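PDB 1YAC: YCAC GENE product from Escherichia coli, which forms an octamer and is probably a hydrolase of the isochorismatase-like family, of unknown substrate specificity. Local coordinates for residues L16-Q21 / I55-A60; L25-D30 / G141-I146; I109-V114 / T137-T142; F131-V136 / A158-M163. All blocks are in the same frame, centred on the assembly; numbering follows the deposited sequence.

Interaction 1 (L16-Q21 / I55-A60); sequences LLVDHQ and ILTTSA. Unlike the reference sequence in segment 55-60: Ala-60 (reference Phe).
Leu-17 and Leu-56 lie abreast in parallel strands whose axes approach to 5.0 Å and run 15° apart. Strands 13-18 and 54-59 are joined by helix 33-49 as a beta-alpha-beta unit of the three-layer alpha-beta-alpha sandwich. The ladder starts with Leu-17 N on Ile-55 O at 2.9 Å; Thr-57 N then bonds back to Leu-17 O, and Asp-19 N continues to Thr-57 O. Side by side, Leu-16 and Ile-55 point to the face covered by helix 94-102, with Leu-16 CD2 3.8 Å from Ile-55 CD1. Leu-17 and Leu-56 make the equivalent pair on the other face, CD1 of Leu-17 lying 3.8 Å from CD2 of Leu-56. Thr-57 holds OG1 anti to its backbone N (chi1 -175°), which lets CG2 meet Val-18 CG1 at 3.6 Å while the hydroxyl serves Ile-82 O and Arg-84. Where strand 13-18 ends, Asp-19 brings OD1 to 3.1 Å from Thr-58 CA; this carboxylate is salt-bridged to Arg-84 and packs on Cys-118, consistent with the Asp and Cys positions of the active site in isochorismatase-like cysteine hydrolases. Gln-21 carries the pairing past the strand. Its extended chain crosses Thr-58 at about a right angle, and its amide reads both backbone polar groups of Ser-59: OE1 accepts from Ser-59 N at 2.9 Å and NE2 donates to Ser-59 O. These two bonds fix the amide's rotation, and NE2 also reaches Gly-66 O. The 3.0 Å bond from Gln-21 NE2 to Ser-59 O is almost straight (178°), lies in the amide's own plane, and meets Ser-59 O from above its carbonyl plane.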
# COMPACT_ATOMS: atom_id res chain seq x y z
N LEU A 16 -23.01 20.59 -10.29
CA LEU A 16 -23.52 20.70 -8.92
C LEU A 16 -22.36 20.46 -7.97
O LEU A 16 -21.78 19.37 -7.96
CB LEU A 16 -24.62 19.67 -8.63
CG LEU A 16 -25.77 19.40 -9.62
CD1 LEU A 16 -26.83 18.52 -8.95
CD2 LEU A 16 -26.37 20.69 -10.13
N LEU A 17 -22.01 21.48 -7.19
CA LEU A 17 -20.91 21.38 -6.22
C LEU A 17 -21.57 21.32 -4.85
O LEU A 17 -22.04 22.34 -4.32
CB LEU A 17 -19.97 22.58 -6.36
CG LEU A 17 -19.36 22.73 -7.77
CD1 LEU A 17 -18.39 23.92 -7.78
CD2 LEU A 17 -18.63 21.44 -8.17
N VAL A 18 -21.55 20.13 -4.26
CA VAL A 18 -22.22 19.88 -2.99
C VAL A 18 -21.36 19.73 -1.73
O VAL A 18 -20.61 18.76 -1.57
CB VAL A 18 -23.10 18.59 -3.12
CG1 VAL A 18 -24.08 18.48 -1.94
CG2 VAL A 18 -23.86 18.58 -4.46
N ASP A 19 -21.51 20.70 -0.83
CA ASP A 19 -20.87 20.70 0.47
C ASP A 19 -19.34 20.63 0.58
O ASP A 19 -18.80 19.95 1.46
CB ASP A 19 -21.50 19.61 1.35
CG ASP A 19 -23.02 19.70 1.41
OD1 ASP A 19 -23.60 20.71 0.97
OD2 ASP A 19 -23.64 18.73 1.87
N HIS A 20 -18.63 21.29 -0.33
CA HIS A 20 -17.18 21.34 -0.25
C HIS A 20 -16.93 22.44 0.80
O HIS A 20 -16.58 23.58 0.47
CB HIS A 20 -16.56 21.75 -1.60
CG HIS A 20 -16.63 20.68 -2.66
ND1 HIS A 20 -17.57 20.68 -3.66
CD2 HIS A 20 -15.82 19.62 -2.90
CE1 HIS A 20 -17.35 19.68 -4.48
NE2 HIS A 20 -16.29 19.01 -4.05
N GLN A 21 -17.18 22.09 2.06
CA GLN A 21 -17.03 23.03 3.16
C GLN A 21 -15.74 22.84 3.96
O GLN A 21 -15.24 21.72 4.07
CB GLN A 21 -18.27 22.94 4.06
CG GLN A 21 -19.54 23.41 3.34
CD GLN A 21 -20.81 22.91 4.00
OE1 GLN A 21 -21.52 22.11 3.36
NE2 GLN A 21 -21.10 23.32 5.15
N ILE A 55 -24.32 25.23 -9.68
CA ILE A 55 -25.11 25.34 -8.47
C ILE A 55 -24.28 24.97 -7.24
O ILE A 55 -23.66 23.90 -7.20
CB ILE A 55 -26.35 24.44 -8.56
CG1 ILE A 55 -27.25 24.94 -9.69
CG2 ILE A 55 -27.14 24.44 -7.26
CD1 ILE A 55 -28.26 23.95 -10.10
N LEU A 56 -24.21 25.88 -6.28
CA LEU A 56 -23.47 25.66 -5.04
C LEU A 56 -24.47 25.39 -3.92
O LEU A 56 -25.55 25.98 -3.87
CB LEU A 56 -22.66 26.90 -4.67
CG LEU A 56 -21.73 27.51 -5.72
CD1 LEU A 56 -21.14 28.79 -5.14
CD2 LEU A 56 -20.63 26.53 -6.11
N THR A 57 -24.12 24.47 -3.02
CA THR A 57 -25.00 24.18 -1.90
C THR A 57 -24.16 23.75 -0.71
O THR A 57 -23.05 23.25 -0.89
CB THR A 57 -26.09 23.11 -2.25
OG1 THR A 57 -27.00 22.96 -1.15
CG2 THR A 57 -25.45 21.76 -2.58
N THR A 58 -24.64 24.05 0.49
CA THR A 58 -23.92 23.70 1.71
C THR A 58 -24.89 23.14 2.72
O THR A 58 -26.10 23.37 2.64
CB THR A 58 -23.22 24.92 2.33
OG1 THR A 58 -24.21 25.90 2.67
CG2 THR A 58 -22.20 25.53 1.36
N SER A 59 -24.35 22.42 3.69
CA SER A 59 -25.14 21.80 4.74
C SER A 59 -24.73 22.37 6.08
O SER A 59 -23.55 22.29 6.46
CB SER A 59 -24.90 20.29 4.73
OG SER A 59 -25.51 19.67 5.84
N ALA A 60 -25.70 22.97 6.77
CA ALA A 60 -25.50 23.56 8.10
C ALA A 60 -24.15 24.25 8.25
O ALA A 60 -23.42 24.02 9.22
CB ALA A 60 -25.68 22.49 9.18

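Interaction 2 (L25-D30 / G141-I146); sequences LSLVRD and GTFNEI
Asp-30 turns CG between its backbone N and carbonyl carbon (chi1 74°), folding the carboxylate back over Thr-142, whose CG2 takes the corresponding place on its own residue because OG1 stands opposite the backbone N (chi1 -179°). The two side chains cross nearly at right angles where, in the alpha-beta-alpha sandwich, the loop between strand 13-18 and helix 33-49 meets the loop leading into helix 145-158, with Asn-144 as N-cap. Asp-30 OD1 accepts Thr-142 N at 2.9 Å, met from above the carboxylate plane by 55°, while OD2 lies along Thr-142 CG2 at 3.5 Å and forms a salt bridge with Arg-148. The backbone answers in the other direction: Thr-142 O takes Arg-29 N at 2.9 Å and Asp-30 N at 3.1 Å, one from each face of its carbonyl plane. With an alanine here in place of Asp-30, Thr-142 N would probably lose its acceptor and Arg-148 its salt bridge, leaving the latter its weak, long ion pair to Glu-145. Next to these hydrogen bonds, Val-28 CG1 lies 3.7 Å from Gly-141 CA, so close that any side chain on Gly-141 would run into it. Leu-27 CB meets Phe-143 CE1 at 4.3 Å, and the Phe-143 ring stacks edge-to-face with Phe-166 of the second subunit. The guanidinium of Arg-29 leads away to a salt bridge with Asp-193 of the second subunit and a hydrogen bond to Val-28 O of the third, tying the loop into the octamer. A water donates to Phe-143 O and, weakly, to Arg-29 O, while Arg-29 CB rests 3.3 Å from Phe-143 O.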
# COMPACT_ATOMS: atom_id res chain seq x y z
N LEU A 25 -14.14 19.18 4.79
CA LEU A 25 -12.95 18.72 4.08
C LEU A 25 -11.98 17.99 5.01
O LEU A 25 -11.17 17.20 4.55
CB LEU A 25 -12.24 19.87 3.36
CG LEU A 25 -12.95 20.46 2.14
CD1 LEU A 25 -12.08 21.48 1.44
CD2 LEU A 25 -13.30 19.38 1.18
N SER A 26 -12.06 18.24 6.32
CA SER A 26 -11.15 17.55 7.26
C SER A 26 -11.53 16.06 7.37
O SER A 26 -10.72 15.23 7.78
CB SER A 26 -11.12 18.21 8.65
OG SER A 26 -12.32 18.02 9.37
N LEU A 27 -12.77 15.73 7.02
CA LEU A 27 -13.25 14.35 7.05
C LEU A 27 -12.75 13.54 5.83
O LEU A 27 -12.76 12.30 5.84
CB LEU A 27 -14.78 14.30 7.09
CG LEU A 27 -15.47 14.97 8.28
CD1 LEU A 27 -16.98 14.77 8.16
CD2 LEU A 27 -14.98 14.39 9.58
N VAL A 28 -12.35 14.25 4.79
CA VAL A 28 -11.86 13.61 3.57
C VAL A 28 -10.47 13.03 3.79
O VAL A 28 -9.49 13.76 3.98
CB VAL A 28 -11.85 14.61 2.38
CG1 VAL A 28 -11.28 13.94 1.12
CG2 VAL A 28 -13.26 15.14 2.13
N ARG A 29 -10.38 11.71 3.79
CA ARG A 29 -9.10 11.03 3.98
C ARG A 29 -8.85 9.97 2.92
O ARG A 29 -7.80 9.31 2.95
CB ARG A 29 -9.00 10.41 5.38
CG ARG A 29 -8.97 11.42 6.52
CD ARG A 29 -8.91 10.74 7.89
NE ARG A 29 -8.78 11.72 8.96
CZ ARG A 29 -7.63 12.25 9.38
NH1 ARG A 29 -6.47 11.90 8.81
NH2 ARG A 29 -7.64 13.18 10.34
N ASP A 30 -9.80 9.80 1.98
CA ASP A 30 -9.59 8.78 0.95
C ASP A 30 -8.74 9.34 -0.20
O ASP A 30 -8.17 8.59 -1.00
CB ASP A 30 -10.91 8.16 0.45
CG ASP A 30 -11.69 9.09 -0.44
OD1 ASP A 30 -11.78 10.28 -0.09
OD2 ASP A 30 -12.20 8.65 -1.50
N GLY A 141 -14.96 13.58 -1.98
CA GLY A 141 -14.13 12.95 -0.96
C GLY A 141 -14.90 12.30 0.17
O GLY A 141 -16.04 12.68 0.46
N THR A 142 -14.27 11.33 0.82
CA THR A 142 -14.93 10.64 1.91
C THR A 142 -13.92 10.10 2.91
O THR A 142 -12.71 10.38 2.80
CB THR A 142 -15.86 9.51 1.37
OG1 THR A 142 -16.52 8.85 2.45
CG2 THR A 142 -15.06 8.51 0.53
N PHE A 143 -14.41 9.35 3.89
CA PHE A 143 -13.59 8.79 4.96
C PHE A 143 -12.44 7.88 4.53
O PHE A 143 -11.29 8.09 4.92
CB PHE A 143 -14.47 8.02 5.97
CG PHE A 143 -15.61 8.83 6.51
CD1 PHE A 143 -15.43 9.70 7.59
CD2 PHE A 143 -16.88 8.74 5.93
CE1 PHE A 143 -16.48 10.49 8.07
CE2 PHE A 143 -17.95 9.52 6.40
CZ PHE A 143 -17.75 10.39 7.47
N ASN A 144 -12.73 6.90 3.67
CA ASN A 144 -11.72 5.93 3.27
C ASN A 144 -12.15 5.22 1.99
O ASN A 144 -13.20 5.53 1.44
CB ASN A 144 -11.49 4.92 4.42
CG ASN A 144 -12.78 4.25 4.88
OD1 ASN A 144 -13.42 3.54 4.12
ND2 ASN A 144 -13.18 4.51 6.14
N GLU A 145 -11.32 4.29 1.52
CA GLU A 145 -11.59 3.56 0.29
C GLU A 145 -12.83 2.69 0.33
O GLU A 145 -13.49 2.50 -0.71
CB GLU A 145 -10.36 2.78 -0.19
CG GLU A 145 -9.26 3.73 -0.70
CD GLU A 145 -8.02 3.01 -1.24
OE1 GLU A 145 -8.08 1.79 -1.49
OE2 GLU A 145 -6.98 3.68 -1.42
N ILE A 146 -13.17 2.16 1.50
CA ILE A 146 -14.38 1.35 1.62
C ILE A 146 -15.63 2.22 1.45
O ILE A 146 -16.53 1.86 0.70
CB ILE A 146 -14.44 0.60 2.96
CG1 ILE A 146 -13.35 -0.47 3.00
CG2 ILE A 146 -15.83 -0.02 3.16
CD1 ILE A 146 -13.29 -1.27 4.30
O HOH W 1 -8.53 6.78 5.01

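Interaction 3 (I109-V114 / T137-T142); sequences IIAGVV and TDASGT
Ser-140 presses against Ala-111 and Gly-112 where strand 107-112 ends and the loop after strand 132-136 passes beside it, at the C-terminal edge of the parallel sheet. The tight part is mostly backbone. Ser-140 OG, set beside its own backbone N (chi1 -62°), lies 3.3 Å from Ala-111 CA and accepts a bent hydrogen bond (146°) from Gly-112 N at 3.3 Å. Gly-112 O in turn accepts Gly-141 N at 3.2 Å and a CA-H contact from Ser-140 CA at 3.1 Å. The backbone angles of Gly-112 would jam a side chain against the carbonyl of Ala-111. Val-114 CA makes a CA-H...O contact to Gly-141 O at 3.1 Å; Val-114 is the N-cap of helix 115-128, which carries Cys-118, and the cis peptide before it is consistent with the active-site loop of isochorismatase-like cysteine hydrolases. The side chains meet more loosely, though all is buried: Val-114 CB lies 4.0 Å from Thr-142 OG1, and Ala-111 CB packs on Ala-139. Replacing Ser-140 by alanine removes the hydroxyl and would probably leave both Gly-112 N and Val-136 O, its second partner, without a mate. One small hydroxyl thus joins the ends of two neighbouring strands, consistent with accepting from Gly-112 N while giving its proton to the Val-136 carbonyl.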
# COMPACT_ATOMS: atom_id res chain seq x y z
N ILE A 109 -23.24 17.18 -13.72
CA ILE A 109 -21.88 16.80 -13.33
C ILE A 109 -21.88 17.09 -11.83
O ILE A 109 -22.00 18.25 -11.41
CB ILE A 109 -20.85 17.69 -14.06
CG1 ILE A 109 -20.94 17.44 -15.56
CG2 ILE A 109 -19.44 17.41 -13.53
CD1 ILE A 109 -20.22 18.48 -16.39
N ILE A 110 -21.74 16.05 -11.02
CA ILE A 110 -21.81 16.22 -9.57
C ILE A 110 -20.54 15.84 -8.82
O ILE A 110 -19.91 14.83 -9.12
CB ILE A 110 -22.97 15.37 -9.00
CG1 ILE A 110 -24.24 15.58 -9.83
CG2 ILE A 110 -23.24 15.76 -7.55
CD1 ILE A 110 -25.44 14.73 -9.36
N ALA A 111 -20.19 16.64 -7.81
CA ALA A 111 -19.03 16.39 -6.97
C ALA A 111 -19.33 17.00 -5.61
O ALA A 111 -20.14 17.93 -5.52
CB ALA A 111 -17.78 17.01 -7.57
N GLY A 112 -18.67 16.52 -4.56
CA GLY A 112 -18.94 17.05 -3.23
C GLY A 112 -18.41 16.17 -2.11
O GLY A 112 -17.62 15.26 -2.36
N VAL A 113 -18.81 16.46 -0.87
CA VAL A 113 -18.35 15.67 0.27
C VAL A 113 -19.46 15.51 1.30
O VAL A 113 -20.28 16.41 1.48
CB VAL A 113 -17.00 16.20 0.91
CG1 VAL A 113 -16.48 17.45 0.23
CG2 VAL A 113 -17.09 16.36 2.42
N VAL A 114 -19.64 14.31 1.85
CA VAL A 114 -18.88 13.08 1.57
C VAL A 114 -19.50 12.35 0.38
O VAL A 114 -20.71 12.40 0.15
CB VAL A 114 -18.74 12.14 2.80
CG1 VAL A 114 -17.95 12.85 3.90
CG2 VAL A 114 -20.08 11.66 3.30
N THR A 137 -15.47 11.57 -9.51
CA THR A 137 -14.95 10.79 -8.39
C THR A 137 -13.66 11.30 -7.76
O THR A 137 -13.35 10.95 -6.62
CB THR A 137 -14.76 9.31 -8.78
OG1 THR A 137 -13.81 9.21 -9.84
CG2 THR A 137 -16.09 8.71 -9.25
N ASP A 138 -12.88 12.06 -8.53
CA ASP A 138 -11.64 12.60 -7.97
C ASP A 138 -11.79 14.01 -7.38
O ASP A 138 -10.83 14.57 -6.86
CB ASP A 138 -10.45 12.46 -8.93
CG ASP A 138 -10.59 13.28 -10.19
OD1 ASP A 138 -11.68 13.81 -10.48
OD2 ASP A 138 -9.57 13.39 -10.91
N ALA A 139 -13.01 14.56 -7.43
CA ALA A 139 -13.31 15.86 -6.84
C ALA A 139 -14.38 15.68 -5.73
O ALA A 139 -15.01 16.64 -5.28
CB ALA A 139 -13.79 16.86 -7.89
N SER A 140 -14.62 14.42 -5.35
CA SER A 140 -15.56 14.06 -4.29
C SER A 140 -14.72 13.33 -3.26
O SER A 140 -13.83 12.57 -3.63
CB SER A 140 -16.65 13.14 -4.84
OG SER A 140 -17.40 13.80 -5.85
N GLY A 141 -14.96 13.58 -1.98
CA GLY A 141 -14.13 12.95 -0.96
C GLY A 141 -14.90 12.30 0.17
O GLY A 141 -16.04 12.68 0.46
N THR A 142 -14.27 11.33 0.82
CA THR A 142 -14.93 10.64 1.91
C THR A 142 -13.92 10.10 2.91
O THR A 142 -12.71 10.38 2.80
CB THR A 142 -15.86 9.51 1.37
OG1 THR A 142 -16.52 8.85 2.45
CG2 THR A 142 -15.06 8.51 0.53

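Interaction 4 (F131-V136 / A158-M163); sequences FDVFVV and AGAQLM
Phe-134, Gln-161 and Met-163 lie side by side on one face of the sheet and point the same way, the latter two both meeting the CD2-CE2 side of the Phe-134 ring. The amide of Gln-161 is turned 40° from the ring plane and approaches it obliquely, NE2 3.2 Å from Phe-134 CE2. Met-163, bent at its last torsion (chi3 85°), sets SD at the ring's edge: the sulfur is 3.6 Å from Phe-134 CD2 and 4.9 Å from the ring centroid, 77° off the ring normal, a Met-aromatic contact. Over one face of the ring, offset toward its rim, sits a water that accepts from Gln-161 NE2 at 3.0 Å and donates to Val-133 O. Beneath these side chains strands 132-136 and 161-163 pair in parallel, closing the beta-alpha-beta unit through helix 145-158; Gln-161 N bonds to Val-133 O, Val-135 N to Gln-161 O, and Met-163 N to Val-135 O at 2.8 Å. On the opposite face the contacts between the two segments are apolar: Val-135 CG2 meets Ala-160 CB at 4.1 Å, and Leu-162 CD2 leans on Val-135 CB. Gly-159 ends helix 145-158 in a Schellman motif, and a second water links its O, at 2.9 Å, to Val-133 N, ahead of the first direct bond. Strand 161-163 is outermost in this chain; OE1 of Gln-161 accepts from Arg-154 of the fifth subunit, whereas NE2 donates to Val-6 O of its own chain. With water and Val-6 taking the amide's N-H groups, its approach to the phenyl ring is better read as packing than as an N-H to ring bond.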
# COMPACT_ATOMS: atom_id res chain seq x y z
N PHE A 131 -32.48 12.42 -15.11
CA PHE A 131 -31.27 13.13 -15.54
C PHE A 131 -30.12 12.17 -15.87
O PHE A 131 -30.08 11.04 -15.37
CB PHE A 131 -30.78 14.08 -14.44
CG PHE A 131 -31.65 15.28 -14.22
CD1 PHE A 131 -31.43 16.45 -14.94
CD2 PHE A 131 -32.67 15.26 -13.27
CE1 PHE A 131 -32.21 17.59 -14.70
CE2 PHE A 131 -33.45 16.38 -13.03
CZ PHE A 131 -33.22 17.55 -13.75
N ASP A 132 -29.21 12.61 -16.72
CA ASP A 132 -28.02 11.82 -17.03
C ASP A 132 -27.00 12.35 -16.04
O ASP A 132 -26.65 13.52 -16.08
CB ASP A 132 -27.58 12.05 -18.47
CG ASP A 132 -28.52 11.39 -19.45
OD1 ASP A 132 -29.01 10.30 -19.12
OD2 ASP A 132 -28.79 11.98 -20.51
N VAL A 133 -26.55 11.49 -15.14
CA VAL A 133 -25.62 11.89 -14.09
C VAL A 133 -24.20 11.43 -14.31
O VAL A 133 -23.95 10.26 -14.62
CB VAL A 133 -26.14 11.39 -12.71
CG1 VAL A 133 -25.17 11.75 -11.59
CG2 VAL A 133 -27.53 11.98 -12.42
N PHE A 134 -23.27 12.35 -14.10
CA PHE A 134 -21.84 12.11 -14.25
C PHE A 134 -21.20 12.52 -12.91
O PHE A 134 -21.26 13.69 -12.52
CB PHE A 134 -21.28 12.99 -15.39
CG PHE A 134 -21.90 12.71 -16.73
CD1 PHE A 134 -23.18 13.18 -17.05
CD2 PHE A 134 -21.20 12.00 -17.70
CE1 PHE A 134 -23.74 12.95 -18.31
CE2 PHE A 134 -21.74 11.77 -18.96
CZ PHE A 134 -23.02 12.24 -19.27
N VAL A 135 -20.63 11.56 -12.20
CA VAL A 135 -20.00 11.81 -10.91
C VAL A 135 -18.50 12.05 -11.08
O VAL A 135 -17.83 11.27 -11.75
CB VAL A 135 -20.22 10.60 -9.97
CG1 VAL A 135 -19.46 10.78 -8.66
CG2 VAL A 135 -21.72 10.42 -9.71
N VAL A 136 -17.99 13.15 -10.52
CA VAL A 136 -16.56 13.43 -10.61
C VAL A 136 -15.95 12.80 -9.35
O VAL A 136 -15.87 13.42 -8.29
CB VAL A 136 -16.27 14.94 -10.67
CG1 VAL A 136 -14.85 15.17 -11.13
CG2 VAL A 136 -17.22 15.63 -11.63
N ALA A 158 -26.93 2.20 -10.23
CA ALA A 158 -28.10 3.01 -10.59
C ALA A 158 -28.02 3.63 -11.98
O ALA A 158 -28.99 4.18 -12.46
CB ALA A 158 -28.30 4.10 -9.56
N GLY A 159 -26.83 3.60 -12.58
CA GLY A 159 -26.68 4.17 -13.91
C GLY A 159 -25.83 5.43 -13.98
O GLY A 159 -25.73 6.04 -15.03
N ALA A 160 -25.22 5.84 -12.87
CA ALA A 160 -24.36 7.02 -12.90
C ALA A 160 -23.08 6.70 -13.66
O ALA A 160 -22.59 5.57 -13.60
CB ALA A 160 -24.01 7.46 -11.49
N GLN A 161 -22.57 7.66 -14.42
CA GLN A 161 -21.31 7.46 -15.14
C GLN A 161 -20.21 8.02 -14.23
O GLN A 161 -20.30 9.16 -13.77
CB GLN A 161 -21.34 8.18 -16.49
CG GLN A 161 -22.36 7.60 -17.47
CD GLN A 161 -22.16 8.08 -18.89
OE1 GLN A 161 -21.18 7.70 -19.55
NE2 GLN A 161 -23.08 8.90 -19.39
N LEU A 162 -19.22 7.19 -13.91
CA LEU A 162 -18.13 7.62 -13.05
C LEU A 162 -17.05 8.22 -13.92
O LEU A 162 -16.56 7.57 -14.84
CB LEU A 162 -17.57 6.43 -12.25
CG LEU A 162 -18.57 5.63 -11.40
CD1 LEU A 162 -17.79 4.63 -10.58
CD2 LEU A 162 -19.40 6.54 -10.49
N MET A 163 -16.72 9.47 -13.65
CA MET A 163 -15.71 10.18 -14.41
C MET A 163 -14.75 10.94 -13.47
O MET A 163 -14.95 10.98 -12.25
CB MET A 163 -16.38 11.14 -15.41
CG MET A 163 -16.94 10.43 -16.68
SD MET A 163 -17.62 11.59 -17.83
CE MET A 163 -16.20 12.07 -18.73
O HOH W 2 -27.06 8.59 -15.28
O HOH W 3 -25.16 9.55 -17.38

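Interactions 1 and 4 pair neighbouring strands of one parallel sheet (13-18 with 54-59, 132-136 with 161-163), their centres about 18 Å apart, and interaction 3 sits at the end of strand 107-112 between them. Leu-16 N to Ile-109 O (2.8 Å) ties interaction 1 to interaction 3, and Ile-110 N to Phe-134 O (2.8 Å) ties 3 to 4. Interaction 2 shares Gly-141 and Thr-142 with interaction 3, its centre about 10 Å away, and Leu-25 CD2 packs on Val-113 CG1 at 3.8 Å. Asp-19, Arg-84 and Cys-118 come together at the end of interaction 1, probably the active-site side. Asp-19 CB also lies 3.4 Å from Val-113 O, at the cis-peptide turn of interaction 3. Interactions 3 and 4 both meet the fifth subunit.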